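Local coordinates for protein probable thiol peroxidase (Chromobacterium violaceum, PDB 3KEB) that may reduce peroxides, as a member of the redoxin family with a thioredoxin-like fold, at residues 117-120 against 124-127; 6-11 against 15-20; 140-145 against 165-170; 50-55 against 75-80; 97-100 against 104-107. All coordinates share one frame; numbering follows the deposited sequence.

Contact 1: residues 117-120 against 124-127; sequences RDFH and GVLI
His120 meets Leu126 with the root of its side chain. Its CB lies 3.8 Å from Leu126 CB, and the methyl Leu126 CD1 comes 3.8 Å from the same His120 CB. From there chi1 of -59° sets CG beside the backbone N, which turns the imidazole back along its own segment. The ring meets Leu126 CD1 obliquely on the way. Its ND1 gives a weak hydrogen bond of 2.7 Å to Arg117 O, strongly bent, while NE2 at the far end has a weak bond to Gly134 O. Histidine suits the place because its two ring nitrogens can each find a carbonyl, one within the segment and one in a separate loop. That helix, 119-122, is closed by a Schellman motif: Val125 N donates to His120 O at 3.0 Å and almost straight (175°), and Gly124 N bonds the carbonyl of the residue after His120. Gly124, the C-prime residue, has a positive phi easiest for glycine. Val125 also sends CG2 obliquely toward the Phe119 ring, 4.0 Å from Phe119 CE2, an apolar touch between two buried residues. Phe119 itself stacks on Tyr123.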
# COMPACT_ATOMS: atom_id res chain seq x y z
N ARG A 117 -6.95 0.34 -7.74
CA ARG A 117 -7.27 -0.84 -6.96
C ARG A 117 -8.29 -1.77 -7.67
O ARG A 117 -8.45 -2.90 -7.26
CB ARG A 117 -7.77 -0.43 -5.58
CG ARG A 117 -6.78 0.48 -4.77
CD ARG A 117 -5.52 -0.27 -4.20
NE ARG A 117 -4.92 0.50 -3.09
CZ ARG A 117 -3.65 0.45 -2.68
NH1 ARG A 117 -3.27 1.18 -1.64
NH2 ARG A 117 -2.75 -0.35 -3.28
N ASP A 118 -8.98 -1.29 -8.73
CA ASP A 118 -9.89 -2.12 -9.55
C ASP A 118 -9.22 -3.35 -10.27
O ASP A 118 -9.90 -4.27 -10.80
CB ASP A 118 -10.52 -1.25 -10.59
CG ASP A 118 -9.62 -1.04 -11.75
OD1 ASP A 118 -8.48 -0.55 -11.55
OD2 ASP A 118 -10.05 -1.42 -12.87
N PHE A 119 -7.90 -3.39 -10.27
CA PHE A 119 -7.17 -4.61 -10.56
C PHE A 119 -7.78 -5.78 -9.75
O PHE A 119 -8.01 -6.86 -10.28
CB PHE A 119 -5.72 -4.47 -10.09
CG PHE A 119 -4.97 -5.75 -10.10
CD1 PHE A 119 -4.42 -6.24 -11.29
CD2 PHE A 119 -4.85 -6.51 -8.97
CE1 PHE A 119 -3.78 -7.43 -11.31
CE2 PHE A 119 -4.23 -7.69 -8.99
CZ PHE A 119 -3.67 -8.16 -10.18
N HIS A 120 -8.01 -5.56 -8.46
CA HIS A 120 -8.48 -6.66 -7.60
C HIS A 120 -9.75 -7.34 -8.13
O HIS A 120 -9.82 -8.55 -8.23
CB HIS A 120 -8.76 -6.20 -6.17
CG HIS A 120 -7.62 -5.58 -5.42
ND1 HIS A 120 -6.78 -4.61 -5.92
CD2 HIS A 120 -7.28 -5.71 -4.11
CE1 HIS A 120 -5.90 -4.26 -4.99
NE2 HIS A 120 -6.21 -4.90 -3.88
N GLY A 124 -10.14 -11.19 -9.86
CA GLY A 124 -10.82 -12.10 -8.90
C GLY A 124 -10.09 -12.35 -7.58
O GLY A 124 -10.08 -13.48 -7.05
N VAL A 125 -9.48 -11.28 -7.05
CA VAL A 125 -8.68 -11.41 -5.83
C VAL A 125 -9.07 -10.35 -4.81
O VAL A 125 -8.31 -10.10 -3.86
CB VAL A 125 -7.16 -11.42 -6.14
CG1 VAL A 125 -6.71 -12.70 -6.94
CG2 VAL A 125 -6.65 -10.14 -6.87
N LEU A 126 -10.24 -9.75 -4.99
CA LEU A 126 -10.72 -8.71 -4.09
C LEU A 126 -11.25 -9.28 -2.76
O LEU A 126 -12.16 -10.07 -2.77
CB LEU A 126 -11.83 -7.88 -4.75
CG LEU A 126 -12.51 -6.75 -3.92
CD1 LEU A 126 -11.44 -5.73 -3.49
CD2 LEU A 126 -13.68 -6.09 -4.66
N ILE A 127 -10.71 -8.79 -1.66
CA ILE A 127 -11.23 -9.04 -0.29
C ILE A 127 -11.80 -7.70 0.23
O ILE A 127 -11.12 -6.66 0.15
CB ILE A 127 -10.12 -9.59 0.66
CG1 ILE A 127 -9.54 -10.93 0.14
CG2 ILE A 127 -10.65 -9.82 2.09
CD1 ILE A 127 -8.26 -11.37 0.78

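Contact 2: residues 6-11 against 15-20; sequences FWVQYG and LPVIGD
Val8 and Val17 form the apolar middle, with Val8 CG1 only 3.6 Å from Val17 CG2 where the two side chains cross. Val8 reaches this far because chi1 of 63° places CG1 between its backbone N and carbonyl carbon. Leu15 shares this face with Val8, its CB 3.8 Å from Val8 O. Phe6 lies alongside Val17, pointing the same way, so that the Val17 methyl sits at the edge of the phenyl ring, 3.9 Å from Phe6 CD2 to Val17 CG2. The ring also makes a cation-pi contact with Arg154. Trp7 and Pro16 pair on the other face of the strands, where one indole face lies over Pro16 CA, offset toward the rim, and Pro16 CD and CG rest against the six-membered ring, CD 3.8 Å from Trp7 CZ3. Compact proline lets so large a neighbour come close.

These side chains stand on the two faces of a beta hairpin, strands 7-10 and 13-16. Val8 and Leu15 are its hydrogen-bonded pair, with Val8 N to Leu15 O and Leu15 N to Val8 O both 2.9 Å, and Val17 N adds a bond of 3.0 Å to Phe6 O. Gln9 NE2 donates to Gly11 O at 2.9 Å. Pro16 falls in the non-hydrogen-bonded pair with Trp7, which asks no N-H of it, so proline can stiffen the strand without costing the hairpin a cross-strand bond.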
# COMPACT_ATOMS: atom_id res chain seq x y z
N PHE A 6 -15.90 -17.77 -3.88
CA PHE A 6 -14.65 -18.27 -3.30
C PHE A 6 -14.40 -17.72 -1.87
O PHE A 6 -14.77 -16.62 -1.60
CB PHE A 6 -13.52 -17.88 -4.22
CG PHE A 6 -12.26 -18.63 -3.93
CD1 PHE A 6 -12.04 -19.89 -4.46
CD2 PHE A 6 -11.34 -18.12 -3.05
CE1 PHE A 6 -10.85 -20.58 -4.16
CE2 PHE A 6 -10.22 -18.83 -2.71
CZ PHE A 6 -9.99 -20.05 -3.28
N TRP A 7 -13.68 -18.49 -1.01
CA TRP A 7 -13.34 -18.07 0.34
C TRP A 7 -11.91 -18.39 0.64
O TRP A 7 -11.40 -19.43 0.22
CB TRP A 7 -14.18 -18.81 1.40
CG TRP A 7 -15.63 -18.64 1.29
CD1 TRP A 7 -16.47 -19.28 0.41
CD2 TRP A 7 -16.46 -17.77 2.08
NE1 TRP A 7 -17.74 -18.85 0.58
CE2 TRP A 7 -17.78 -17.93 1.59
CE3 TRP A 7 -16.22 -16.89 3.13
CZ2 TRP A 7 -18.88 -17.23 2.14
CZ3 TRP A 7 -17.32 -16.19 3.69
CH2 TRP A 7 -18.63 -16.37 3.18
N VAL A 8 -11.28 -17.49 1.41
CA VAL A 8 -9.95 -17.70 1.88
C VAL A 8 -9.98 -17.67 3.40
O VAL A 8 -10.63 -16.81 4.02
CB VAL A 8 -8.91 -16.65 1.28
CG1 VAL A 8 -9.25 -15.21 1.73
CG2 VAL A 8 -7.46 -17.08 1.61
N GLN A 9 -9.28 -18.62 3.99
CA GLN A 9 -9.14 -18.71 5.43
C GLN A 9 -7.87 -18.01 5.87
O GLN A 9 -6.78 -18.30 5.36
CB GLN A 9 -9.09 -20.19 5.85
CG GLN A 9 -9.21 -20.44 7.37
CD GLN A 9 -10.66 -20.36 7.94
OE1 GLN A 9 -11.66 -20.67 7.24
NE2 GLN A 9 -10.77 -19.96 9.24
N TYR A 10 -8.03 -17.11 6.84
CA TYR A 10 -6.94 -16.32 7.40
C TYR A 10 -7.07 -16.46 8.90
O TYR A 10 -7.92 -15.86 9.51
CB TYR A 10 -7.04 -14.84 6.93
CG TYR A 10 -6.10 -13.89 7.62
CD1 TYR A 10 -4.74 -14.05 7.50
CD2 TYR A 10 -6.58 -12.80 8.33
CE1 TYR A 10 -3.86 -13.17 8.13
CE2 TYR A 10 -5.70 -11.89 8.94
CZ TYR A 10 -4.35 -12.08 8.82
OH TYR A 10 -3.47 -11.21 9.40
N GLY A 11 -6.23 -17.31 9.49
CA GLY A 11 -6.42 -17.66 10.92
C GLY A 11 -7.77 -18.28 11.13
O GLY A 11 -8.16 -19.22 10.39
N LEU A 15 -13.14 -15.50 4.66
CA LEU A 15 -13.43 -14.24 4.00
C LEU A 15 -13.76 -14.45 2.54
O LEU A 15 -13.06 -15.20 1.83
CB LEU A 15 -12.23 -13.31 4.11
CG LEU A 15 -11.70 -13.08 5.54
CD1 LEU A 15 -10.40 -12.22 5.48
CD2 LEU A 15 -12.80 -12.53 6.53
N PRO A 16 -14.82 -13.79 2.06
CA PRO A 16 -15.06 -13.90 0.60
C PRO A 16 -14.00 -13.27 -0.24
O PRO A 16 -13.34 -12.29 0.20
CB PRO A 16 -16.40 -13.17 0.40
CG PRO A 16 -16.94 -12.82 1.82
CD PRO A 16 -15.74 -12.85 2.73
N VAL A 17 -13.79 -13.84 -1.42
CA VAL A 17 -12.92 -13.30 -2.43
C VAL A 17 -13.81 -13.08 -3.64
O VAL A 17 -14.54 -13.97 -4.05
CB VAL A 17 -11.77 -14.24 -2.75
CG1 VAL A 17 -10.79 -13.63 -3.81
CG2 VAL A 17 -11.02 -14.60 -1.40
N ILE A 18 -13.71 -11.87 -4.21
CA ILE A 18 -14.64 -11.36 -5.15
C ILE A 18 -14.02 -11.11 -6.52
O ILE A 18 -12.89 -10.67 -6.62
CB ILE A 18 -15.21 -9.99 -4.63
CG1 ILE A 18 -15.86 -10.14 -3.25
CG2 ILE A 18 -16.21 -9.48 -5.63
CD1 ILE A 18 -16.95 -11.15 -3.26
N GLY A 19 -14.81 -11.35 -7.58
CA GLY A 19 -14.39 -11.06 -8.94
C GLY A 19 -14.22 -12.34 -9.73
O GLY A 19 -14.30 -13.43 -9.18
N ASP A 20 -13.89 -12.20 -11.00
CA ASP A 20 -13.72 -13.33 -11.93
C ASP A 20 -12.23 -13.64 -12.06
O ASP A 20 -11.47 -12.94 -12.72
CB ASP A 20 -14.26 -12.96 -13.30
CG ASP A 20 -15.79 -12.79 -13.32
OD1 ASP A 20 -16.48 -13.31 -12.41
OD2 ASP A 20 -16.30 -12.17 -14.27

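Contact 3: residues 140-145 against 165-170; sequences IILADA and DAIEKL
Ile167 faces both Ile140 and Leu142 and gives each of them a different branch. Its long arm ends in CD1, which meets Ile140 CD1 tip to tip at 3.5 Å. Its short branch, CG2, passes Leu142 CD2 at 4.1 Å, the two side chains sliding past each other in opposite directions. A beta-branched side chain suits this position because two arms from one CB can serve two strand residues at once. Ile140 reaches out because its chain is nearly fully extended, with CG1 anti to the backbone N (chi1 -175°) and CD1 continuing the line (chi2 162°).

Ile140 and Leu142 are two apart on strand 139-143 and so project from one face of the sheet, while Ile141 between them points to the other face, toward Leu28. Strand 139-143, its antiparallel neighbour 149-154 and helix 164-177 make up the beta-beta-alpha half of the thioredoxin fold, and the contact lays the start of that helix against the sheet. The backbones stay well apart, 7.9 Å from Leu142 CA to Ile167 CA, and no hydrogen bond crosses, so the fit is purely one of hydrocarbon shape. Tyr151 and Phe76 also touch Ile167, Leu52 and Val54 lie against Ile140, and Leu83 packs on Leu142. Asp165, Glu168 and Lys169 of the helix point elsewhere and are charged; Lys169 makes a salt bridge with Glu173.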
# COMPACT_ATOMS: atom_id res chain seq x y z
N ILE A 140 -1.98 -17.57 -7.94
CA ILE A 140 -0.89 -17.78 -8.87
C ILE A 140 -1.46 -18.02 -10.20
O ILE A 140 -2.46 -18.71 -10.32
CB ILE A 140 0.06 -18.94 -8.46
CG1 ILE A 140 1.25 -19.03 -9.41
CG2 ILE A 140 -0.67 -20.33 -8.39
CD1 ILE A 140 2.45 -19.88 -8.76
N ILE A 141 -0.82 -17.45 -11.22
CA ILE A 141 -1.26 -17.64 -12.61
C ILE A 141 -0.08 -17.78 -13.53
O ILE A 141 0.78 -16.91 -13.59
CB ILE A 141 -2.05 -16.42 -13.13
CG1 ILE A 141 -3.24 -16.11 -12.24
CG2 ILE A 141 -2.51 -16.62 -14.61
CD1 ILE A 141 -3.94 -14.79 -12.60
N LEU A 142 -0.01 -18.92 -14.21
CA LEU A 142 1.00 -19.19 -15.22
C LEU A 142 0.39 -18.83 -16.58
O LEU A 142 -0.66 -19.39 -16.98
CB LEU A 142 1.37 -20.66 -15.23
CG LEU A 142 2.27 -21.16 -16.35
CD1 LEU A 142 3.68 -20.55 -16.24
CD2 LEU A 142 2.25 -22.73 -16.39
N ALA A 143 1.09 -17.94 -17.29
CA ALA A 143 0.67 -17.49 -18.65
C ALA A 143 1.85 -17.57 -19.60
O ALA A 143 3.02 -17.38 -19.19
CB ALA A 143 0.12 -16.05 -18.63
N ASP A 144 1.56 -17.90 -20.84
CA ASP A 144 2.61 -17.92 -21.86
C ASP A 144 2.93 -16.51 -22.40
O ASP A 144 2.39 -15.51 -21.93
CB ASP A 144 2.26 -18.90 -22.97
CG ASP A 144 0.99 -18.57 -23.70
OD1 ASP A 144 0.60 -17.38 -23.78
OD2 ASP A 144 0.40 -19.55 -24.25
N ALA A 145 3.77 -16.43 -23.42
CA ALA A 145 4.21 -15.15 -23.92
C ALA A 145 3.08 -14.42 -24.66
O ALA A 145 3.13 -13.19 -24.79
CB ALA A 145 5.43 -15.30 -24.81
N ASP A 165 3.78 -28.72 -7.71
CA ASP A 165 3.83 -29.99 -8.45
C ASP A 165 2.91 -30.00 -9.68
O ASP A 165 3.28 -30.51 -10.75
CB ASP A 165 3.51 -31.17 -7.56
CG ASP A 165 4.66 -31.50 -6.60
OD1 ASP A 165 5.80 -31.01 -6.80
OD2 ASP A 165 4.39 -32.22 -5.61
N ALA A 166 1.72 -29.44 -9.55
CA ALA A 166 0.81 -29.35 -10.69
C ALA A 166 1.34 -28.44 -11.82
O ALA A 166 1.22 -28.76 -13.02
CB ALA A 166 -0.57 -28.84 -10.22
N ILE A 167 1.90 -27.31 -11.43
CA ILE A 167 2.52 -26.37 -12.39
C ILE A 167 3.73 -27.05 -13.07
O ILE A 167 3.86 -27.00 -14.30
CB ILE A 167 2.93 -25.04 -11.70
CG1 ILE A 167 1.73 -24.40 -10.98
CG2 ILE A 167 3.56 -24.10 -12.73
CD1 ILE A 167 2.04 -23.08 -10.20
N GLU A 168 4.61 -27.67 -12.29
CA GLU A 168 5.74 -28.46 -12.85
C GLU A 168 5.29 -29.46 -13.93
O GLU A 168 5.89 -29.58 -14.99
CB GLU A 168 6.47 -29.22 -11.74
CG GLU A 168 7.69 -30.09 -12.14
CD GLU A 168 8.96 -29.30 -12.49
OE1 GLU A 168 9.17 -28.14 -12.03
OE2 GLU A 168 9.77 -29.87 -13.25
N LYS A 169 4.21 -30.18 -13.66
CA LYS A 169 3.77 -31.21 -14.59
C LYS A 169 3.36 -30.57 -15.93
O LYS A 169 3.72 -31.08 -17.00
CB LYS A 169 2.63 -32.00 -13.93
CG LYS A 169 2.12 -33.18 -14.68
CD LYS A 169 1.11 -33.97 -13.81
CE LYS A 169 0.38 -35.02 -14.64
NZ LYS A 169 1.37 -35.94 -15.26
N LEU A 170 2.66 -29.44 -15.87
CA LEU A 170 2.29 -28.71 -17.09
C LEU A 170 3.49 -28.18 -17.86
O LEU A 170 3.54 -28.28 -19.10
CB LEU A 170 1.35 -27.55 -16.78
CG LEU A 170 -0.07 -27.98 -16.38
CD1 LEU A 170 -0.80 -26.76 -15.81
CD2 LEU A 170 -0.89 -28.64 -17.52

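Contact 4: residues 50-55 against 75-80; sequences PKLIVT and RFLDSW
Leu52 meets Leu77 and Phe76 in a small apolar contact between an inner strand of the main sheet, 51-55, and the C-terminal part of helix 67-77. A single methyl of the strand does the touching. Leu52 CD2 lies 3.7 Å from Leu77 CD2 and 4.0 Å from Leu77 CG, so it rests against the fork of the leucine, and the two side chains cross at a slant. The same methyl, Leu52 CD2, reaches the rim of the Phe76 ring close to its plane, 4.3 Å from Phe76 CD2. With CG anti to its backbone N (chi1 -165°), Leu52 extends away from the strand toward the helix. Branched leucine suits both sides, since the backbones are 9.2 Å apart between Leu52 CA and Leu77 CA and two such side chains bridge that distance.

Strand 51-55, helix 67-77 and the parallel strand 84-89 form the beta-alpha-beta unit of the thioredoxin fold, in which the helix packs on one face of the strands it connects. Leu77 accordingly lies on Leu85 of the second strand as well, while Leu52 also touches Leu142. Beyond Leu77 the chain folds through a type I beta turn, closed by Trp80 N to Leu77 O at 2.9 Å. The turn brings the indole back over the phenyl ring, with Trp80 CD1 3.8 Å above one face of Phe76 and offset toward its rim. The indole NE1 is held in turn by Glu168 of helix 164-177, and the Phe76 ring also meets that of Phe164.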
# COMPACT_ATOMS: atom_id res chain seq x y z
N PRO A 50 6.98 -15.64 -21.19
CA PRO A 50 6.00 -16.27 -20.34
C PRO A 50 6.18 -15.72 -18.95
O PRO A 50 7.23 -15.18 -18.64
CB PRO A 50 6.35 -17.76 -20.40
CG PRO A 50 7.70 -17.85 -21.04
CD PRO A 50 8.02 -16.57 -21.67
N LYS A 51 5.14 -15.84 -18.16
CA LYS A 51 5.18 -15.33 -16.79
C LYS A 51 4.37 -16.04 -15.80
O LYS A 51 3.43 -16.74 -16.12
CB LYS A 51 4.81 -13.88 -16.76
CG LYS A 51 3.55 -13.52 -17.42
CD LYS A 51 3.99 -12.40 -18.25
CE LYS A 51 3.03 -11.93 -19.20
NZ LYS A 51 3.81 -11.50 -20.50
N LEU A 52 4.80 -15.86 -14.57
CA LEU A 52 4.18 -16.45 -13.39
C LEU A 52 3.77 -15.23 -12.55
O LEU A 52 4.62 -14.52 -11.99
CB LEU A 52 5.20 -17.33 -12.65
CG LEU A 52 4.57 -18.27 -11.63
CD1 LEU A 52 3.49 -19.27 -12.23
CD2 LEU A 52 5.67 -19.10 -10.93
N ILE A 53 2.48 -14.94 -12.56
CA ILE A 53 1.92 -13.84 -11.75
C ILE A 53 1.49 -14.38 -10.37
O ILE A 53 0.88 -15.43 -10.28
CB ILE A 53 0.75 -13.17 -12.46
CG1 ILE A 53 1.23 -12.52 -13.77
CG2 ILE A 53 0.02 -12.15 -11.55
CD1 ILE A 53 0.16 -12.02 -14.57
N VAL A 54 1.89 -13.70 -9.31
CA VAL A 54 1.53 -14.09 -7.99
C VAL A 54 1.05 -12.86 -7.26
O VAL A 54 1.75 -11.84 -7.26
CB VAL A 54 2.76 -14.67 -7.21
CG1 VAL A 54 2.44 -14.89 -5.79
CG2 VAL A 54 3.21 -16.04 -7.82
N THR A 55 -0.13 -12.98 -6.66
CA THR A 55 -0.61 -11.99 -5.72
C THR A 55 -0.30 -12.52 -4.32
O THR A 55 -0.45 -13.71 -4.03
CB THR A 55 -2.10 -11.74 -5.89
OG1 THR A 55 -2.82 -13.02 -5.82
CG2 THR A 55 -2.36 -11.03 -7.21
N ARG A 75 12.15 -20.59 -5.32
CA ARG A 75 12.79 -21.88 -5.37
C ARG A 75 12.24 -22.78 -6.50
O ARG A 75 13.01 -23.44 -7.23
CB ARG A 75 12.74 -22.62 -4.02
CG ARG A 75 13.73 -22.01 -3.00
CD ARG A 75 13.43 -22.50 -1.61
NE ARG A 75 14.36 -21.98 -0.60
CZ ARG A 75 14.41 -22.43 0.65
NH1 ARG A 75 13.59 -23.43 1.02
NH2 ARG A 75 15.28 -21.93 1.51
N PHE A 76 10.92 -22.81 -6.65
CA PHE A 76 10.31 -23.55 -7.75
C PHE A 76 10.91 -23.10 -9.07
O PHE A 76 11.24 -23.93 -9.93
CB PHE A 76 8.83 -23.22 -7.79
CG PHE A 76 8.16 -23.72 -8.99
CD1 PHE A 76 8.03 -25.10 -9.20
CD2 PHE A 76 7.62 -22.83 -9.90
CE1 PHE A 76 7.39 -25.56 -10.33
CE2 PHE A 76 6.98 -23.31 -11.05
CZ PHE A 76 6.84 -24.67 -11.23
N LEU A 77 11.00 -21.79 -9.24
CA LEU A 77 11.47 -21.18 -10.49
C LEU A 77 12.97 -21.36 -10.75
O LEU A 77 13.44 -21.07 -11.86
CB LEU A 77 11.09 -19.71 -10.55
CG LEU A 77 9.65 -19.30 -10.73
CD1 LEU A 77 9.53 -17.80 -10.61
CD2 LEU A 77 9.16 -19.81 -12.06
N ASP A 78 13.74 -21.92 -9.83
CA ASP A 78 15.10 -22.30 -10.17
C ASP A 78 15.15 -23.24 -11.38
O ASP A 78 16.14 -23.25 -12.13
CB ASP A 78 15.85 -23.00 -9.01
CG ASP A 78 16.16 -22.06 -7.85
OD1 ASP A 78 16.25 -20.83 -8.08
OD2 ASP A 78 16.33 -22.57 -6.73
N SER A 79 14.13 -24.08 -11.52
CA SER A 79 14.00 -25.00 -12.65
C SER A 79 13.50 -24.37 -13.96
O SER A 79 13.51 -25.02 -14.99
CB SER A 79 13.04 -26.14 -12.26
OG SER A 79 13.56 -26.95 -11.23
N TRP A 80 13.00 -23.13 -13.91
CA TRP A 80 12.30 -22.50 -15.04
C TRP A 80 12.75 -21.03 -15.14
O TRP A 80 11.95 -20.11 -14.93
CB TRP A 80 10.79 -22.63 -14.86
CG TRP A 80 10.35 -24.06 -14.70
CD1 TRP A 80 9.97 -24.69 -13.52
CD2 TRP A 80 10.25 -25.06 -15.73
NE1 TRP A 80 9.68 -26.00 -13.77
CE2 TRP A 80 9.85 -26.26 -15.11
CE3 TRP A 80 10.49 -25.07 -17.12
CZ2 TRP A 80 9.66 -27.45 -15.83
CZ3 TRP A 80 10.29 -26.27 -17.84
CH2 TRP A 80 9.87 -27.42 -17.19

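Contact 5: residues 97-100 against 104-107; sequences ARAR and GLPN
Arg100 runs out extended from the helix, CG opposite the backbone N at chi1 -166°, and then bends at chi3 (-64°), which swings its guanidinium round toward Gly104 and Leu105. On the way Arg100 CG passes 3.4 Å from Gly104 O. The edge of the guanidinium comes near Leu105 O, 3.2 Å from Arg100 NH1, but the angle is too poor for a hydrogen bond. A water accepts from Arg100 NH1 at 3.2 Å and may also reach Gly104 O, but that approach is implausibly short, so the bridge is doubtful. The firmer partners of the charge lie elsewhere, Asp36 in a salt bridge to NE and Ile108 O bonded to NH2. Arginine suits the place because one planar group can serve several acceptors.

This is the C-terminal end of helix 93-103. Gly104 N still reaches back to Arg100 O at 2.8 Å, one helical turn away, but Gly104 has left helical geometry with a phi of 85°, a conformation glycine adopts readily. The chain then turns the Leu105 side chain back toward the helix, its CD1 4.3 Å from Ala99 CB; the small Ala99 lets the leucine methyl come close. Leu70, Arg74 and Leu110 also touch Leu105.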
# COMPACT_ATOMS: atom_id res chain seq x y z
N ALA A 97 10.01 -1.26 -2.86
CA ALA A 97 11.41 -0.90 -3.05
C ALA A 97 12.25 -1.26 -1.83
O ALA A 97 13.38 -1.80 -1.97
CB ALA A 97 11.53 0.56 -3.43
N ARG A 98 11.71 -1.04 -0.64
CA ARG A 98 12.40 -1.42 0.59
C ARG A 98 12.59 -2.97 0.65
O ARG A 98 13.68 -3.43 0.95
CB ARG A 98 11.61 -1.00 1.81
CG ARG A 98 12.26 -1.42 3.08
CD ARG A 98 11.21 -1.87 4.09
NE ARG A 98 11.91 -2.52 5.20
CZ ARG A 98 11.92 -3.83 5.45
NH1 ARG A 98 11.24 -4.71 4.69
NH2 ARG A 98 12.62 -4.25 6.50
N ALA A 99 11.56 -3.73 0.32
CA ALA A 99 11.66 -5.21 0.26
C ALA A 99 12.79 -5.65 -0.68
O ALA A 99 13.60 -6.50 -0.31
CB ALA A 99 10.38 -5.82 -0.18
N ARG A 100 12.88 -5.03 -1.85
CA ARG A 100 13.93 -5.36 -2.81
C ARG A 100 15.30 -5.06 -2.22
O ARG A 100 16.21 -5.89 -2.32
CB ARG A 100 13.77 -4.65 -4.13
CG ARG A 100 14.66 -5.27 -5.19
CD ARG A 100 14.61 -4.50 -6.46
NE ARG A 100 13.33 -4.47 -7.11
CZ ARG A 100 12.80 -5.49 -7.78
NH1 ARG A 100 13.40 -6.67 -7.86
NH2 ARG A 100 11.62 -5.31 -8.36
N GLY A 104 16.70 -8.60 -1.83
CA GLY A 104 17.24 -8.90 -3.16
C GLY A 104 16.26 -9.18 -4.28
O GLY A 104 16.11 -8.38 -5.20
N LEU A 105 15.60 -10.32 -4.24
CA LEU A 105 14.48 -10.60 -5.15
C LEU A 105 14.90 -10.42 -6.61
O LEU A 105 14.25 -9.73 -7.39
CB LEU A 105 13.26 -9.70 -4.78
CG LEU A 105 12.83 -9.83 -3.31
CD1 LEU A 105 11.61 -8.94 -2.94
CD2 LEU A 105 12.52 -11.31 -2.88
N PRO A 106 16.01 -11.07 -7.00
CA PRO A 106 16.56 -10.79 -8.31
C PRO A 106 15.59 -11.07 -9.47
O PRO A 106 14.96 -12.14 -9.53
CB PRO A 106 17.82 -11.70 -8.38
CG PRO A 106 17.60 -12.78 -7.34
CD PRO A 106 16.73 -12.14 -6.27
N ASN A 107 15.46 -10.13 -10.40
CA ASN A 107 14.58 -10.28 -11.56
C ASN A 107 13.11 -10.45 -11.30
O ASN A 107 12.37 -10.90 -12.20
CB ASN A 107 15.01 -11.50 -12.40
CG ASN A 107 16.13 -11.16 -13.32
OD1 ASN A 107 16.10 -10.11 -13.95
ND2 ASN A 107 17.17 -12.01 -13.37
O HOH W 1 16.54 -7.13 -7.33

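Contacts 3 and 4 lie closest together, 8 Å between centres, on adjacent strands of the main sheet, where Ile141 N probably bonds Ile53 O at 2.8 Å. Contacts 1 and 2 are 11 Å apart between centres and meet directly, with Ile18 N 2.8 Å from Leu126 O, which ties the N-terminal hairpin to the loop after helix 119-122. Val125 and Phe119 of contact 1 also touch Thr55 at the end of the strand in contact 4. Contact 5 stands apart: its centre is 15 Å from that of contact 4, and its nearest atoms lie about 17 Å from those of contact 2. The deposited chain contains no cysteine, so no peroxidatic thiol can be placed relative to these contacts.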